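Local structure of putative glycoside hydrolase (Parabacteroides distasonis ATCC 8503, 3GYC) at residues A[23-28]-A[114-118]; A[52-56]-A[154-160]; A[58-63]-A[92-96]; A[207-213]-A[228-234]. The protein is a putative glycoside hydrolase with a cellulase-like TIM-barrel fold, and so probably cleaves glycosidic bonds in a carbohydrate whose identity is not established. One frame throughout, in Å; residues are numbered along the deposited sequence.

Contact 1. Residues A[23-28]-A[114-118]; sequences DFSWLE and SWYRL. With EDO (1,2-ethanediol), chain F.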
# COMPACT_ATOMS: atom_id res chain seq x y z
N ASP A 23 5.47 4.17 -1.18
CA ASP A 23 6.25 2.94 -1.09
C ASP A 23 7.72 3.17 -0.64
O ASP A 23 7.95 3.75 0.40
CB ASP A 23 6.14 2.19 -2.45
CG ASP A 23 6.50 3.10 -3.67
OD1 ASP A 23 5.60 3.86 -4.13
OD2 ASP A 23 7.67 3.10 -4.13
N PHE A 24 8.68 2.71 -1.43
CA PHE A 24 10.10 2.94 -1.16
C PHE A 24 10.64 4.04 -2.10
O PHE A 24 11.80 4.44 -2.00
CB PHE A 24 10.88 1.61 -1.24
CG PHE A 24 10.42 0.67 -2.32
CD1 PHE A 24 10.97 0.72 -3.61
CD2 PHE A 24 9.45 -0.29 -2.06
CE1 PHE A 24 10.53 -0.20 -4.61
CE2 PHE A 24 9.03 -1.19 -3.04
CZ PHE A 24 9.57 -1.13 -4.31
N SER A 25 9.77 4.60 -2.97
CA SER A 25 10.20 5.66 -3.86
C SER A 25 10.56 6.98 -3.11
O SER A 25 11.45 7.70 -3.55
CB SER A 25 9.15 5.92 -4.92
OG SER A 25 8.87 4.79 -5.73
N TRP A 26 9.91 7.27 -1.98
CA TRP A 26 10.16 8.48 -1.24
C TRP A 26 11.64 8.61 -0.85
O TRP A 26 12.17 9.74 -0.77
CB TRP A 26 9.24 8.53 0.04
CG TRP A 26 9.66 7.54 1.09
CD1 TRP A 26 9.29 6.25 1.18
CD2 TRP A 26 10.57 7.77 2.17
NE1 TRP A 26 9.93 5.64 2.24
CE2 TRP A 26 10.69 6.57 2.89
CE3 TRP A 26 11.30 8.87 2.59
CZ2 TRP A 26 11.50 6.44 4.00
CZ3 TRP A 26 12.09 8.75 3.68
CH2 TRP A 26 12.19 7.55 4.38
N LEU A 27 12.28 7.48 -0.56
CA LEU A 27 13.69 7.50 -0.16
C LEU A 27 14.60 7.23 -1.36
O LEU A 27 15.66 7.86 -1.46
CB LEU A 27 13.93 6.45 0.94
CG LEU A 27 15.30 6.43 1.58
CD1 LEU A 27 15.62 7.81 2.19
CD2 LEU A 27 15.37 5.24 2.62
N GLU A 28 14.20 6.33 -2.24
CA GLU A 28 15.07 5.87 -3.34
C GLU A 28 15.14 6.72 -4.58
O GLU A 28 16.19 6.78 -5.21
CB GLU A 28 14.65 4.47 -3.76
CG GLU A 28 15.08 3.48 -2.70
CD GLU A 28 14.69 2.06 -3.02
OE1 GLU A 28 14.84 1.62 -4.18
OE2 GLU A 28 14.33 1.32 -2.07
N SER A 114 6.25 -2.25 4.83
CA SER A 114 7.57 -2.57 4.26
C SER A 114 7.47 -3.62 3.17
O SER A 114 6.62 -4.52 3.23
CB SER A 114 8.59 -3.06 5.30
OG SER A 114 9.90 -2.97 4.73
N TRP A 115 8.32 -3.45 2.18
CA TRP A 115 8.56 -4.39 1.10
C TRP A 115 9.89 -5.14 1.36
O TRP A 115 10.32 -5.93 0.53
CB TRP A 115 8.61 -3.66 -0.25
CG TRP A 115 7.30 -3.17 -0.73
CD1 TRP A 115 6.57 -3.66 -1.78
CD2 TRP A 115 6.55 -2.02 -0.23
NE1 TRP A 115 5.44 -2.86 -1.96
CE2 TRP A 115 5.39 -1.89 -1.01
CE3 TRP A 115 6.76 -1.11 0.82
CZ2 TRP A 115 4.42 -0.89 -0.78
CZ3 TRP A 115 5.82 -0.13 1.04
CH2 TRP A 115 4.65 -0.04 0.25
N TYR A 116 10.52 -4.89 2.51
CA TYR A 116 11.76 -5.54 2.93
C TYR A 116 12.80 -5.59 1.79
O TYR A 116 13.22 -6.67 1.33
CB TYR A 116 11.41 -6.93 3.48
CG TYR A 116 10.56 -6.79 4.71
CD1 TYR A 116 11.16 -6.56 5.95
CD2 TYR A 116 9.18 -6.87 4.64
CE1 TYR A 116 10.40 -6.39 7.10
CE2 TYR A 116 8.40 -6.69 5.78
CZ TYR A 116 9.01 -6.45 7.01
OH TYR A 116 8.28 -6.28 8.16
N ARG A 117 13.17 -4.40 1.33
CA ARG A 117 14.09 -4.22 0.22
C ARG A 117 15.36 -4.97 0.52
O ARG A 117 15.86 -4.92 1.64
CB ARG A 117 14.36 -2.74 -0.01
CG ARG A 117 13.13 -1.99 -0.52
CD ARG A 117 12.89 -2.22 -2.03
NE ARG A 117 13.88 -1.46 -2.80
CZ ARG A 117 14.90 -1.99 -3.47
NH1 ARG A 117 15.11 -3.31 -3.53
NH2 ARG A 117 15.74 -1.19 -4.10
N LEU A 118 15.84 -5.70 -0.46
CA LEU A 118 17.07 -6.48 -0.29
C LEU A 118 18.32 -5.64 -0.46
O LEU A 118 18.58 -5.10 -1.56
CB LEU A 118 17.16 -7.64 -1.27
CG LEU A 118 16.15 -8.77 -1.13
CD1 LEU A 118 16.32 -9.74 -2.31
CD2 LEU A 118 16.28 -9.49 0.23
C1 EDO F . 12.06 -6.85 -1.92
O1 EDO F . 11.57 -5.50 -1.85
C2 EDO F . 13.29 -6.99 -2.86
O2 EDO F . 14.28 -5.95 -2.68

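Contact 2. Residues A[52-56]-A[154-160]; sequences NAIRI and LYVDLCN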
# COMPACT_ATOMS: atom_id res chain seq x y z
N ASN A 52 -4.13 13.73 2.06
CA ASN A 52 -3.68 14.03 3.42
C ASN A 52 -3.14 12.82 4.18
O ASN A 52 -3.02 12.84 5.39
CB ASN A 52 -4.72 14.83 4.22
CG ASN A 52 -6.04 14.12 4.38
OD1 ASN A 52 -6.29 13.06 3.77
ND2 ASN A 52 -6.89 14.67 5.25
N ALA A 53 -2.76 11.77 3.45
CA ALA A 53 -2.12 10.59 4.04
C ALA A 53 -1.19 9.95 2.98
O ALA A 53 -1.43 10.09 1.78
CB ALA A 53 -3.18 9.57 4.56
N ILE A 54 -0.14 9.29 3.43
CA ILE A 54 0.82 8.60 2.58
C ILE A 54 1.17 7.27 3.25
O ILE A 54 1.27 7.20 4.46
CB ILE A 54 2.13 9.42 2.43
CG1 ILE A 54 1.83 10.86 1.99
CG2 ILE A 54 3.06 8.79 1.47
CD1 ILE A 54 3.08 11.85 2.06
N ARG A 55 1.29 6.23 2.46
CA ARG A 55 1.75 4.92 2.92
C ARG A 55 3.21 4.77 2.45
O ARG A 55 3.49 4.88 1.26
CB ARG A 55 0.87 3.83 2.33
CG ARG A 55 1.36 2.45 2.58
CD ARG A 55 0.63 1.48 1.82
NE ARG A 55 1.14 0.15 2.00
CZ ARG A 55 1.22 -0.77 1.04
NH1 ARG A 55 0.88 -0.47 -0.22
NH2 ARG A 55 1.73 -1.96 1.31
N ILE A 56 4.16 4.56 3.36
CA ILE A 56 5.52 4.46 2.94
C ILE A 56 6.19 3.22 3.54
O ILE A 56 5.74 2.64 4.53
CB ILE A 56 6.38 5.68 3.33
CG1 ILE A 56 6.46 5.88 4.86
CG2 ILE A 56 5.92 6.93 2.67
CD1 ILE A 56 7.43 6.98 5.28
N LEU A 154 -0.31 6.66 11.24
CA LEU A 154 -1.72 6.31 11.16
C LEU A 154 -1.96 4.84 11.51
O LEU A 154 -2.88 4.49 12.23
CB LEU A 154 -2.16 6.59 9.73
CG LEU A 154 -3.60 6.53 9.37
CD1 LEU A 154 -4.37 7.58 10.20
CD2 LEU A 154 -3.68 6.75 7.83
N TYR A 155 -1.10 3.99 10.99
CA TYR A 155 -1.18 2.57 11.21
C TYR A 155 0.16 1.95 10.89
O TYR A 155 1.00 2.57 10.25
CB TYR A 155 -2.28 1.91 10.35
CG TYR A 155 -2.07 1.91 8.84
CD1 TYR A 155 -1.27 0.95 8.25
CD2 TYR A 155 -2.68 2.84 8.00
CE1 TYR A 155 -1.07 0.91 6.87
CE2 TYR A 155 -2.45 2.83 6.61
CZ TYR A 155 -1.68 1.85 6.06
OH TYR A 155 -1.45 1.74 4.72
N VAL A 156 0.34 0.70 11.33
CA VAL A 156 1.56 -0.03 11.06
C VAL A 156 1.17 -1.36 10.47
O VAL A 156 0.49 -2.16 11.13
CB VAL A 156 2.42 -0.25 12.33
CG1 VAL A 156 3.67 -1.14 12.02
CG2 VAL A 156 2.80 1.10 12.93
N ASP A 157 1.68 -1.60 9.27
CA ASP A 157 1.48 -2.84 8.50
C ASP A 157 2.80 -3.58 8.50
O ASP A 157 3.80 -3.06 7.99
CB ASP A 157 1.01 -2.47 7.08
CG ASP A 157 1.13 -3.62 6.07
OD1 ASP A 157 1.25 -4.82 6.45
OD2 ASP A 157 1.13 -3.28 4.85
N LEU A 158 2.81 -4.80 9.01
CA LEU A 158 4.08 -5.55 9.14
C LEU A 158 4.63 -6.10 7.86
O LEU A 158 5.79 -6.50 7.84
CB LEU A 158 4.00 -6.65 10.22
CG LEU A 158 4.22 -6.13 11.65
CD1 LEU A 158 3.15 -5.16 12.05
CD2 LEU A 158 4.28 -7.28 12.68
N CYS A 159 3.83 -6.15 6.80
CA CYS A 159 4.35 -6.60 5.52
C CYS A 159 3.40 -6.41 4.35
O CYS A 159 2.28 -6.93 4.38
CB CYS A 159 4.68 -8.10 5.59
SG CYS A 159 5.62 -8.59 4.15
N ASN A 160 3.85 -5.66 3.33
CA ASN A 160 3.11 -5.52 2.09
C ASN A 160 2.76 -6.86 1.49
O ASN A 160 3.64 -7.70 1.30
CB ASN A 160 3.96 -4.78 1.06
CG ASN A 160 3.29 -4.73 -0.31
OD1 ASN A 160 2.33 -3.97 -0.52
ND2 ASN A 160 3.82 -5.52 -1.25

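Contact 3. Residues A[58-63]-A[92-96]; sequences AYPHLI and VQPNL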
# COMPACT_ATOMS: atom_id res chain seq x y z
N ALA A 58 9.03 1.88 5.72
CA ALA A 58 9.81 2.37 6.88
C ALA A 58 11.22 1.71 6.94
O ALA A 58 12.03 2.11 7.79
CB ALA A 58 9.07 2.07 8.17
N TYR A 59 11.46 0.70 6.08
CA TYR A 59 12.75 -0.05 6.07
C TYR A 59 13.15 -0.44 7.51
O TYR A 59 14.30 -0.18 7.94
CB TYR A 59 13.86 0.79 5.47
CG TYR A 59 13.71 1.25 4.03
CD1 TYR A 59 12.98 2.37 3.70
CD2 TYR A 59 14.40 0.59 3.00
CE1 TYR A 59 12.90 2.81 2.37
CE2 TYR A 59 14.31 1.01 1.68
CZ TYR A 59 13.57 2.13 1.37
OH TYR A 59 13.50 2.58 0.06
N PRO A 60 12.24 -1.08 8.25
CA PRO A 60 12.48 -1.41 9.69
C PRO A 60 13.68 -2.33 9.89
O PRO A 60 14.43 -2.19 10.85
CB PRO A 60 11.21 -2.16 10.10
CG PRO A 60 10.68 -2.74 8.82
CD PRO A 60 11.17 -1.88 7.66
N HIS A 61 13.83 -3.28 8.98
CA HIS A 61 14.96 -4.19 8.99
C HIS A 61 16.33 -3.49 8.92
O HIS A 61 17.28 -3.89 9.61
CB HIS A 61 14.79 -5.26 7.88
CG HIS A 61 14.77 -4.72 6.49
ND1 HIS A 61 13.82 -3.81 6.05
CD2 HIS A 61 15.51 -5.05 5.41
CE1 HIS A 61 14.04 -3.56 4.78
NE2 HIS A 61 15.04 -4.30 4.36
N LEU A 62 16.42 -2.44 8.12
CA LEU A 62 17.64 -1.66 7.99
C LEU A 62 17.83 -0.78 9.22
O LEU A 62 18.94 -0.69 9.77
CB LEU A 62 17.62 -0.84 6.70
CG LEU A 62 17.50 -1.64 5.39
CD1 LEU A 62 17.69 -0.72 4.18
CD2 LEU A 62 18.48 -2.84 5.35
N ILE A 63 16.76 -0.12 9.68
CA ILE A 63 16.87 0.74 10.85
C ILE A 63 17.27 -0.08 12.09
O ILE A 63 18.07 0.41 12.89
CB ILE A 63 15.57 1.53 11.15
CG1 ILE A 63 15.38 2.62 10.09
CG2 ILE A 63 15.63 2.11 12.58
CD1 ILE A 63 14.13 3.46 10.23
N VAL A 92 18.56 5.48 5.88
CA VAL A 92 17.16 5.53 6.31
C VAL A 92 16.89 6.57 7.40
O VAL A 92 15.89 7.28 7.31
CB VAL A 92 16.60 4.15 6.67
CG1 VAL A 92 15.11 4.20 6.95
CG2 VAL A 92 16.85 3.17 5.53
N GLN A 93 17.75 6.68 8.39
CA GLN A 93 17.63 7.72 9.41
C GLN A 93 18.85 8.61 9.32
O GLN A 93 19.97 8.11 9.12
CB GLN A 93 17.49 7.14 10.81
CG GLN A 93 16.19 6.46 11.15
CD GLN A 93 15.01 7.43 11.31
OE1 GLN A 93 15.04 8.57 10.81
NE2 GLN A 93 13.98 6.98 12.02
N PRO A 94 18.68 9.93 9.55
CA PRO A 94 17.44 10.66 9.94
C PRO A 94 16.44 10.98 8.83
O PRO A 94 15.45 11.68 9.09
CB PRO A 94 18.00 11.96 10.56
CG PRO A 94 19.29 12.20 9.78
CD PRO A 94 19.87 10.81 9.56
N ASN A 95 16.69 10.54 7.60
CA ASN A 95 15.76 10.78 6.46
C ASN A 95 14.31 10.45 6.75
O ASN A 95 13.42 11.26 6.41
CB ASN A 95 16.21 10.08 5.18
CG ASN A 95 17.25 10.87 4.43
OD1 ASN A 95 17.40 12.05 4.67
ND2 ASN A 95 17.99 10.19 3.48
N LEU A 96 14.04 9.34 7.44
CA LEU A 96 12.66 8.98 7.75
C LEU A 96 12.04 10.02 8.67
O LEU A 96 10.95 10.54 8.40
CB LEU A 96 12.55 7.57 8.32
CG LEU A 96 11.18 7.13 8.80
CD1 LEU A 96 10.11 7.17 7.62
CD2 LEU A 96 11.22 5.76 9.50

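Contact 4. Residues A[207-213]-A[228-234]; sequences PFLYSFD and LDLYEHH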
# COMPACT_ATOMS: atom_id res chain seq x y z
N PRO A 207 -3.01 1.01 15.62
CA PRO A 207 -3.65 0.05 14.73
C PRO A 207 -2.59 -0.75 13.98
O PRO A 207 -1.76 -0.17 13.28
CB PRO A 207 -4.47 0.90 13.77
CG PRO A 207 -4.51 2.25 14.34
CD PRO A 207 -3.37 2.40 15.30
N PHE A 208 -2.63 -2.07 14.15
CA PHE A 208 -1.70 -2.98 13.49
C PHE A 208 -2.41 -3.93 12.56
O PHE A 208 -3.53 -4.37 12.84
CB PHE A 208 -0.95 -3.82 14.52
CG PHE A 208 0.05 -3.04 15.35
CD1 PHE A 208 1.23 -2.58 14.78
CD2 PHE A 208 -0.18 -2.82 16.68
CE1 PHE A 208 2.17 -1.87 15.54
CE2 PHE A 208 0.74 -2.10 17.44
CZ PHE A 208 1.91 -1.61 16.84
N LEU A 209 -1.74 -4.29 11.48
CA LEU A 209 -2.27 -5.23 10.50
C LEU A 209 -1.15 -5.80 9.64
O LEU A 209 0.01 -5.45 9.84
CB LEU A 209 -3.22 -4.49 9.55
CG LEU A 209 -2.55 -3.55 8.54
CD1 LEU A 209 -3.37 -3.48 7.27
CD2 LEU A 209 -2.27 -2.17 9.18
N TYR A 210 -1.52 -6.68 8.71
CA TYR A 210 -0.69 -7.11 7.61
C TYR A 210 -1.57 -6.88 6.38
O TYR A 210 -2.79 -7.13 6.45
CB TYR A 210 -0.31 -8.57 7.67
CG TYR A 210 0.79 -8.98 8.63
CD1 TYR A 210 0.61 -8.96 9.99
CD2 TYR A 210 1.99 -9.52 8.15
CE1 TYR A 210 1.60 -9.42 10.88
CE2 TYR A 210 2.98 -9.97 9.01
CZ TYR A 210 2.78 -9.92 10.37
OH TYR A 210 3.76 -10.36 11.21
N SER A 211 -1.00 -6.39 5.27
CA SER A 211 -1.79 -6.10 4.08
C SER A 211 -1.78 -7.27 3.10
O SER A 211 -0.79 -7.98 2.97
CB SER A 211 -1.32 -4.82 3.38
OG SER A 211 0.01 -4.89 2.93
N PHE A 212 -2.91 -7.45 2.42
CA PHE A 212 -3.15 -8.55 1.53
C PHE A 212 -3.62 -8.16 0.12
O PHE A 212 -4.22 -7.10 -0.09
CB PHE A 212 -4.22 -9.45 2.14
CG PHE A 212 -3.98 -9.85 3.58
CD1 PHE A 212 -2.73 -10.24 4.03
CD2 PHE A 212 -5.06 -9.94 4.46
CE1 PHE A 212 -2.54 -10.62 5.33
CE2 PHE A 212 -4.88 -10.34 5.76
CZ PHE A 212 -3.61 -10.68 6.20
N ASP A 213 -3.32 -9.03 -0.86
CA ASP A 213 -3.81 -8.88 -2.23
C ASP A 213 -4.62 -10.11 -2.71
O ASP A 213 -5.13 -10.09 -3.83
CB ASP A 213 -2.67 -8.60 -3.21
CG ASP A 213 -1.63 -9.75 -3.27
OD1 ASP A 213 -1.67 -10.67 -2.41
OD2 ASP A 213 -0.77 -9.72 -4.18
N LEU A 228 -6.42 -8.43 13.56
CA LEU A 228 -6.12 -7.32 12.65
C LEU A 228 -7.02 -6.15 13.05
O LEU A 228 -8.21 -6.33 13.25
CB LEU A 228 -6.41 -7.72 11.21
CG LEU A 228 -5.60 -8.90 10.67
CD1 LEU A 228 -6.11 -9.34 9.30
CD2 LEU A 228 -4.12 -8.56 10.64
N ASP A 229 -6.44 -4.97 13.18
CA ASP A 229 -7.20 -3.76 13.59
C ASP A 229 -7.92 -3.09 12.40
O ASP A 229 -8.83 -2.27 12.59
CB ASP A 229 -6.26 -2.75 14.26
CG ASP A 229 -5.74 -3.21 15.63
OD1 ASP A 229 -6.50 -3.96 16.34
OD2 ASP A 229 -4.59 -2.82 16.05
N LEU A 230 -7.43 -3.38 11.20
CA LEU A 230 -7.97 -2.88 9.94
C LEU A 230 -7.54 -3.80 8.80
O LEU A 230 -6.66 -4.65 8.98
CB LEU A 230 -7.48 -1.47 9.64
CG LEU A 230 -5.99 -1.21 9.54
CD1 LEU A 230 -5.61 -0.27 8.37
CD2 LEU A 230 -5.41 -0.68 10.87
N TYR A 231 -8.14 -3.65 7.64
CA TYR A 231 -7.72 -4.43 6.50
C TYR A 231 -7.22 -3.42 5.46
O TYR A 231 -7.88 -2.40 5.19
CB TYR A 231 -8.84 -5.30 5.87
CG TYR A 231 -9.68 -6.15 6.78
CD1 TYR A 231 -9.18 -6.67 7.97
CD2 TYR A 231 -10.98 -6.52 6.40
CE1 TYR A 231 -9.99 -7.46 8.79
CE2 TYR A 231 -11.76 -7.33 7.19
CZ TYR A 231 -11.26 -7.81 8.37
OH TYR A 231 -12.05 -8.59 9.15
N GLU A 232 -6.04 -3.70 4.90
CA GLU A 232 -5.47 -2.89 3.82
C GLU A 232 -5.48 -3.87 2.65
O GLU A 232 -4.66 -4.75 2.61
CB GLU A 232 -4.07 -2.36 4.17
CG GLU A 232 -3.66 -1.06 3.42
CD GLU A 232 -2.93 -1.24 2.09
OE1 GLU A 232 -1.84 -1.85 2.09
OE2 GLU A 232 -3.40 -0.73 1.04
N HIS A 233 -6.45 -3.75 1.74
CA HIS A 233 -6.62 -4.72 0.70
C HIS A 233 -6.39 -4.09 -0.66
O HIS A 233 -6.89 -3.01 -0.95
CB HIS A 233 -7.99 -5.40 0.76
CG HIS A 233 -7.95 -6.79 0.23
ND1 HIS A 233 -7.66 -7.87 1.03
CD2 HIS A 233 -8.02 -7.27 -1.04
CE1 HIS A 233 -7.61 -8.96 0.29
NE2 HIS A 233 -7.82 -8.62 -0.97
N HIS A 234 -5.58 -4.76 -1.48
CA HIS A 234 -5.22 -4.24 -2.79
C HIS A 234 -6.18 -4.80 -3.82
O HIS A 234 -6.40 -6.01 -3.86
CB HIS A 234 -3.76 -4.56 -3.11
CG HIS A 234 -2.79 -4.07 -2.07
ND1 HIS A 234 -1.46 -4.44 -2.05
CD2 HIS A 234 -2.97 -3.25 -1.00
CE1 HIS A 234 -0.85 -3.81 -1.06
NE2 HIS A 234 -1.75 -3.11 -0.38
O HOH W 1 -5.58 -6.54 5.37
O HOH W 2 -7.26 -8.51 -4.16

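Contact 1. Residues A[23-28]-A[114-118]
With CG anti to its carbonyl carbon, Arg117 bends at chi2 (-79°) and chi3 (-74°), which folds its side chain back over Phe24, while Glu28 reaches toward it from the opposite direction on a chain extended beyond CG. Arg117 then grips the carboxylate side-on: NE donates to Glu28 OE2 at 2.9 Å and NH2 donates to Glu28 OE1 at 3.0 Å, each oxygen being met on its syn side. The two flat groups are twisted well out of a common plane. The folded chain also lays CD of Arg117 over the centre of the Phe24 ring, 3.7 Å from its centroid, as a CH-pi contact. The same ring turns an edge to Trp115 in a T-shaped pair, CE2 of Phe24 lying 3.5 Å from CG of Trp115 with the planes at 78°. Farther along that indole face, CB of Asp23 rests over the six-membered ring. OD2 of Asp23 takes both N and OG of Ser25, capping the turn into helix 25-28. An ethanediol, probably from the crystallisation liquor, bridges Arg117 NH1 and the backbone of Trp115 and Leu118. Glu28 OE2 has a second partner in Tyr59 OH, and Arg117 NH1 also donates to Lys74 O. The contact joins the end of strand 17-23 and helix 25-28 to the loop after strand 109-113; strand 53-57 lies between those strands, and strand 71-73 packs on Glu28 and Arg117.

Contact 2. Residues A[52-56]-A[154-160]
Arg55, Tyr155 and Asn160 carry most of this contact, which spans two parallel strands that are not neighbours in the sheet: their axes come no nearer than 9.1 Å and diverge by 16°. Arg55 runs out fully extended, with CG anti to its backbone nitrogen (chi1 172°), and this carries the guanidinium past the end of strand 154-157 to Asn160. There NH2 of Arg55 donates to OD1 of Asn160 at 2.8 Å, nearly straight (165°) and in the carbonyl plane, on a lone pair of the amide oxygen. Tyr155 meets the aliphatic part of the arginine, its OH lying 3.6 Å from CD of Arg55. Asp157 adds a long salt bridge, OD2 to Arg55 NH2 at 3.8 Å, but OD2 is more closely held by the hydroxyls of Ser113 and Ser211; OD1 accepts from Cys159 N in an Asx turn. NH1 of Arg55 forms a salt bridge with Glu305, whose carboxylate, with Asp157 at longer range, probably helps to balance the buried charge. Farther back, Ala53 CB meets Leu154 CD2. Strand 109-113 lies between the two strands, strand 17-23 flanks 53-57 on its other side, and helix 95-105 packs against Ile54 and Ile56.

Contact 3. Residues A[58-63]-A[92-96]
Helix 60-65, which follows strand 53-57 of the barrel, packs here against the turn that leads into helix 95-105, and Val92 and Ile63 form the centre of the junction. Ile63 holds CG1 anti to its carbonyl carbon (chi1 -71°) and extends straight on to CD1, so the end of the side chain enters a group of three residues. CD1 of Ile63 lies 3.5 Å from CG1 of Val92, 3.8 Å from CD2 of Leu96 and 3.8 Å from CG of Gln93. The two methyls of Val92 divide the work: CG1 faces Ile63, whereas CG2 meets CB of Tyr59 at 3.8 Å and CD1 of Leu62 at 4.2 Å. An alanine in place of Ile63 removes CG1, CG2 and CD1, and would probably leave Val92 CG1 and Leu96 CD2 facing a gap where the short helix now meets that turn. Gln93 bends at chi2, bringing its CG against the isoleucine while its amide nitrogen bonds to Ser143 and Asn97. Tyr59, at the N-cap position of helix 60-65, gives its hydroxyl to the Glu28 carboxylate. Behind this group Ile140 of helix 130-146 touches both Ile63 and Leu96, and Leu27 packs on Val92. Helix 60-65 lies in the first connection of the beta-alpha-beta crossover from strand 53-57 through helix 95-105 to strand 109-113, as in a TIM barrel with an elaborated strand-to-helix loop.

Contact 4. Residues A[207-213]-A[228-234]
His233 and Phe212 meet at the junction of strands 208-209 and 231-232, where a single beta bridge closes the last gap of the TIM barrel. Across it, Phe212 N donates to Glu232 O, and His234 N donates to Phe212 O at 3.0 Å. From CB, with CG anti to the backbone nitrogen (chi1 -150°), the imidazole of His233 swings beneath that same carbonyl. Phe212 O sits 3.6 Å above the ring plane, over its centre, with all five ring atoms at similar distances from it. Along one side CE1 and ND1 of His233 touch CB of Phe212, each at 3.9 Å, and ND1 also bonds to Tyr220 OH. At the tip, NE2 lies 3.9 Å from C of Asp213 and is bonded to His214 O. A leucine in place of His233 would probably leave Tyr220 OH and His214 O without this bridging partner. Nearer the start, Leu209 packs between Leu230 and CB of Glu232. Leu228 CD1 reaches forward to CE2 of Phe212. Glu232 OE1 accepts from His234 NE2, and its OE2 reaches Thr304. Asp229, whose carboxylate also pairs with Lys388 and Arg200, bonds Phe208 twice, its backbone N donating to Phe208 O and its carboxylate OD2 accepting from Phe208 N at 2.8 Å, 168° at the hydrogen.

How the contacts relate
Contacts 2 and 4 lie on or beside the barrel strands; contacts 1 and 3 lie largely in the connections that follow them. Along the chain, contacts 1 and 2 interleave, contact 3 falls within the span of both, and contact 4 comes after all of them. Contacts 2 and 4 are closest, their centres about 9 Å apart, because strands 153-157 and 208-209 are neighbours; Asp157 OD2 and Ser211 OG connect them. The centre of contact 1 is about 10 Å from that of contact 3 and about 12 Å from that of contact 2. Several polar side chains of contacts 1, 2 and 4 lie toward the C-terminal strand ends, where TIM-barrel enzymes place their active sites, so a catalytic pocket is probably there.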